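Local coordinates for protein metallocarboxypeptidase (Trypanosoma cruzi, PDB 3DWC) that probably catalyses the metal-dependent release of C-terminal amino acids with broad specificity, proline excepted, as an M32-family carboxypeptidase, at residues B[306-311]-B[453-458]. Residues are numbered along the deposited sequence; the frame is centred on the assembly and turned at random.
Sequences MQIGRS and GDLGKI. With GLY (glycine), chain O; ALA (alanine), chain P.
Ile308, near the C-terminal end of helix 294-309, meets Leu455 and Ile458 with its two branches. The branch methyl CG2 of Ile308 approaches CD2 of Leu455 at 4.3 Å, while the longer arm carries CD1 to 4.4 Å from CG2 of Ile458. The extended arm (chi2 171°) brings CD1 to the second partner, so one isoleucine touches residues on both sides of the start of helix 456-467. These contacts are loose and wholly apolar, and the backbones stay well apart, with the CA atoms of Ile308 and Leu455 separated by 9.5 Å. Trp223 packs on both Ile308 and Leu455, and helices 421-441 and 443-451 add Met434 against Ile308 and Ile450 against Ile458.

Behind the apolar contact, Ser311 turns its hydroxyl back to the helix end: OG donates to Ile308 O over 2.7 Å, on a carbonyl lone pair, and Ser311 N binds the same oxygen. OG also caps Phe314 N at the start of helix 312-326.

At the N-terminal end of helix 456-467, a bound glycine and alanine are joined as a dipeptide, whose glycine N donates to Asp454 OD1 at 2.6 Å. Asp454 reaches it with CG anti to its own backbone N (chi1 -161°). The extended side chain of Lys457 runs beside the alanine, its CG 3.7 Å from the ligand CB. Gly453, with positive phi, closes helix 443-451 in a Schellman motif. The contact packs the end of helix 294-309 against the start of helix 456-467 in the helical M32 fold, with the glycine pocket, to which Lys224 also belongs, on the other side of segment 453-458.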
ATOM      1  N   MET B 306     -17.244  13.141  20.891  1.00 29.67           N
ATOM      2  CA  MET B 306     -17.726  14.145  21.849  1.00 30.54           C
ATOM      3  C   MET B 306     -19.039  13.759  22.477  1.00 30.89           C
ATOM      4  O   MET B 306     -19.200  13.842  23.695  1.00 31.51           O
ATOM      5  CB  MET B 306     -17.844  15.536  21.201  1.00 31.98           C
ATOM      6  CG  MET B 306     -16.532  16.087  20.612  1.00 30.96           C
ATOM      7  SD  MET B 306     -15.316  16.216  21.920  1.00 32.93           S
ATOM      8  CE  MET B 306     -14.028  17.246  21.210  1.00 33.01           C
ATOM      9  N   GLN B 307     -19.969  13.311  21.654  1.00 30.42           N
ATOM     10  CA  GLN B 307     -21.301  12.996  22.138  1.00 30.06           C
ATOM     11  C   GLN B 307     -21.340  11.708  22.938  1.00 30.61           C
ATOM     12  O   GLN B 307     -22.104  11.611  23.903  1.00 31.04           O
ATOM     13  CB  GLN B 307     -22.319  12.981  20.999  1.00 30.33           C
ATOM     14  CG  GLN B 307     -22.543  14.336  20.314  1.00 27.75           C
ATOM     15  CD  GLN B 307     -23.114  15.403  21.240  1.00 30.23           C
ATOM     16  OE1 GLN B 307     -22.785  16.575  21.118  1.00 31.80           O
ATOM     17  NE2 GLN B 307     -24.006  15.016  22.123  1.00 25.91           N
ATOM     18  N   ILE B 308     -20.531  10.728  22.562  1.00 29.11           N
ATOM     19  CA  ILE B 308     -20.435   9.496  23.302  1.00 29.53           C
ATOM     20  C   ILE B 308     -19.144   9.487  24.131  1.00 29.54           C
ATOM     21  O   ILE B 308     -19.171   9.372  25.364  1.00 29.00           O
ATOM     22  CB  ILE B 308     -20.470   8.255  22.372  1.00 28.86           C
ATOM     23  CG1 ILE B 308     -21.789   8.219  21.602  1.00 28.93           C
ATOM     24  CG2 ILE B 308     -20.222   6.932  23.209  1.00 28.58           C
ATOM     25  CD1 ILE B 308     -21.857   7.182  20.510  1.00 28.52           C
ATOM     26  N   GLY B 309     -18.030   9.614  23.439  1.00 29.86           N
ATOM     27  CA  GLY B 309     -16.678   9.486  24.043  1.00 31.01           C
ATOM     28  C   GLY B 309     -16.330  10.280  25.285  1.00 31.43           C
ATOM     29  O   GLY B 309     -15.632   9.772  26.170  1.00 34.12           O
ATOM     30  N   ARG B 310     -16.771  11.529  25.362  1.00 31.43           N
ATOM     31  CA  ARG B 310     -16.472  12.390  26.514  1.00 31.10           C
ATOM     32  C   ARG B 310     -17.627  12.504  27.488  1.00 31.08           C
ATOM     33  O   ARG B 310     -17.597  13.356  28.392  1.00 31.90           O
ATOM     34  CB  ARG B 310     -16.090  13.791  26.004  1.00 30.68           C
ATOM     35  CG  ARG B 310     -14.770  13.730  25.154  1.00 31.91           C
ATOM     36  CD  ARG B 310     -14.134  15.025  25.083  1.00 34.43           C
ATOM     37  NE  ARG B 310     -13.073  15.124  24.072  1.00 35.94           N
ATOM     38  CZ  ARG B 310     -11.771  15.013  24.321  1.00 45.05           C
ATOM     39  NH1 ARG B 310     -10.885  15.204  23.328  1.00 45.62           N
ATOM     40  NH2 ARG B 310     -11.325  14.697  25.546  1.00 47.46           N
ATOM     41  N   SER B 311     -18.656  11.687  27.302  1.00 29.95           N
ATOM     42  CA  SER B 311     -19.823  11.736  28.195  1.00 30.56           C
ATOM     43  C   SER B 311     -19.558  11.089  29.538  1.00 31.90           C
ATOM     44  O   SER B 311     -18.714  10.191  29.645  1.00 32.08           O
ATOM     45  CB  SER B 311     -21.017  11.065  27.554  1.00 30.70           C
ATOM     46  OG  SER B 311     -20.875   9.648  27.426  1.00 26.77           O
ATOM     47  N   GLY B 453     -21.625   0.180  26.942  1.00 30.87           N
ATOM     48  CA  GLY B 453     -20.846  -0.104  25.744  1.00 31.49           C
ATOM     49  C   GLY B 453     -21.590  -0.965  24.723  1.00 31.83           C
ATOM     50  O   GLY B 453     -20.995  -1.808  24.051  1.00 29.86           O
ATOM     51  N   ASP B 454     -22.907  -0.724  24.647  1.00 31.53           N
ATOM     52  CA  ASP B 454     -23.863  -1.413  23.799  1.00 32.03           C
ATOM     53  C   ASP B 454     -24.443  -0.410  22.797  1.00 30.99           C
ATOM     54  O   ASP B 454     -25.586   0.063  22.933  1.00 30.55           O
ATOM     55  CB  ASP B 454     -24.983  -1.930  24.714  1.00 33.67           C
ATOM     56  CG  ASP B 454     -25.786  -3.018  24.097  1.00 39.62           C
ATOM     57  OD1 ASP B 454     -25.377  -3.484  23.019  1.00 45.55           O
ATOM     58  OD2 ASP B 454     -26.840  -3.417  24.710  1.00 46.87           O
ATOM     59  N   LEU B 455     -23.667  -0.102  21.773  1.00 29.88           N
ATOM     60  CA  LEU B 455     -23.987   1.037  20.897  1.00 30.13           C
ATOM     61  C   LEU B 455     -24.863   0.764  19.695  1.00 29.12           C
ATOM     62  O   LEU B 455     -25.265   1.689  19.024  1.00 27.39           O
ATOM     63  CB  LEU B 455     -22.725   1.748  20.426  1.00 28.83           C
ATOM     64  CG  LEU B 455     -21.795   2.251  21.531  1.00 29.36           C
ATOM     65  CD1 LEU B 455     -20.538   2.798  20.866  1.00 27.34           C
ATOM     66  CD2 LEU B 455     -22.446   3.303  22.442  1.00 26.15           C
ATOM     67  N   GLY B 456     -25.227  -0.479  19.455  1.00 30.65           N
ATOM     68  CA  GLY B 456     -25.929  -0.838  18.221  1.00 31.21           C
ATOM     69  C   GLY B 456     -27.174  -0.018  17.892  1.00 31.75           C
ATOM     70  O   GLY B 456     -27.451   0.230  16.724  1.00 31.94           O
ATOM     71  N   LYS B 457     -27.944   0.370  18.903  1.00 31.85           N
ATOM     72  CA  LYS B 457     -29.213   1.092  18.655  1.00 32.07           C
ATOM     73  C   LYS B 457     -28.878   2.520  18.198  1.00 32.05           C
ATOM     74  O   LYS B 457     -29.571   3.159  17.348  1.00 31.04           O
ATOM     75  CB  LYS B 457     -30.041   1.139  19.921  1.00 32.65           C
ATOM     76  CG  LYS B 457     -30.880  -0.088  20.174  1.00 34.98           C
ATOM     77  CD  LYS B 457     -31.513  -0.002  21.531  1.00 34.50           C
ATOM     78  CE  LYS B 457     -32.351  -1.222  21.808  1.00 37.21           C
ATOM     79  NZ  LYS B 457     -33.268  -0.950  22.957  1.00 38.81           N
ATOM     80  N   ILE B 458     -27.784   3.020  18.763  1.00 30.59           N
ATOM     81  CA  ILE B 458     -27.334   4.346  18.428  1.00 29.57           C
ATOM     82  C   ILE B 458     -26.772   4.298  17.019  1.00 29.41           C
ATOM     83  O   ILE B 458     -27.171   5.099  16.185  1.00 28.47           O
ATOM     84  CB  ILE B 458     -26.337   4.907  19.442  1.00 29.43           C
ATOM     85  CG1 ILE B 458     -26.930   4.975  20.861  1.00 29.59           C
ATOM     86  CG2 ILE B 458     -25.907   6.357  19.056  1.00 29.28           C
ATOM     87  CD1 ILE B 458     -25.817   5.382  21.912  1.00 28.57           C
TER
HETATM   88  N   GLY O 701     -24.875  -3.032  20.523  1.00 38.66           N
HETATM   89  CA  GLY O 701     -25.445  -4.370  20.202  1.00 40.51           C
HETATM   90  C   GLY O 701     -26.497  -4.402  19.109  1.00 40.64           C
HETATM   91  O   GLY O 701     -26.249  -4.919  18.003  1.00 40.56           O
HETATM   92  N   ALA P 702     -27.656  -3.816  19.426  1.00 41.51           N
HETATM   93  CA  ALA P 702     -28.901  -3.953  18.644  1.00 41.50           C
HETATM   94  C   ALA P 702     -28.905  -3.105  17.368  1.00 42.18           C
HETATM   95  O   ALA P 702     -29.907  -2.465  17.029  1.00 42.46           O
HETATM   96  CB  ALA P 702     -30.117  -3.601  19.528  1.00 41.72           C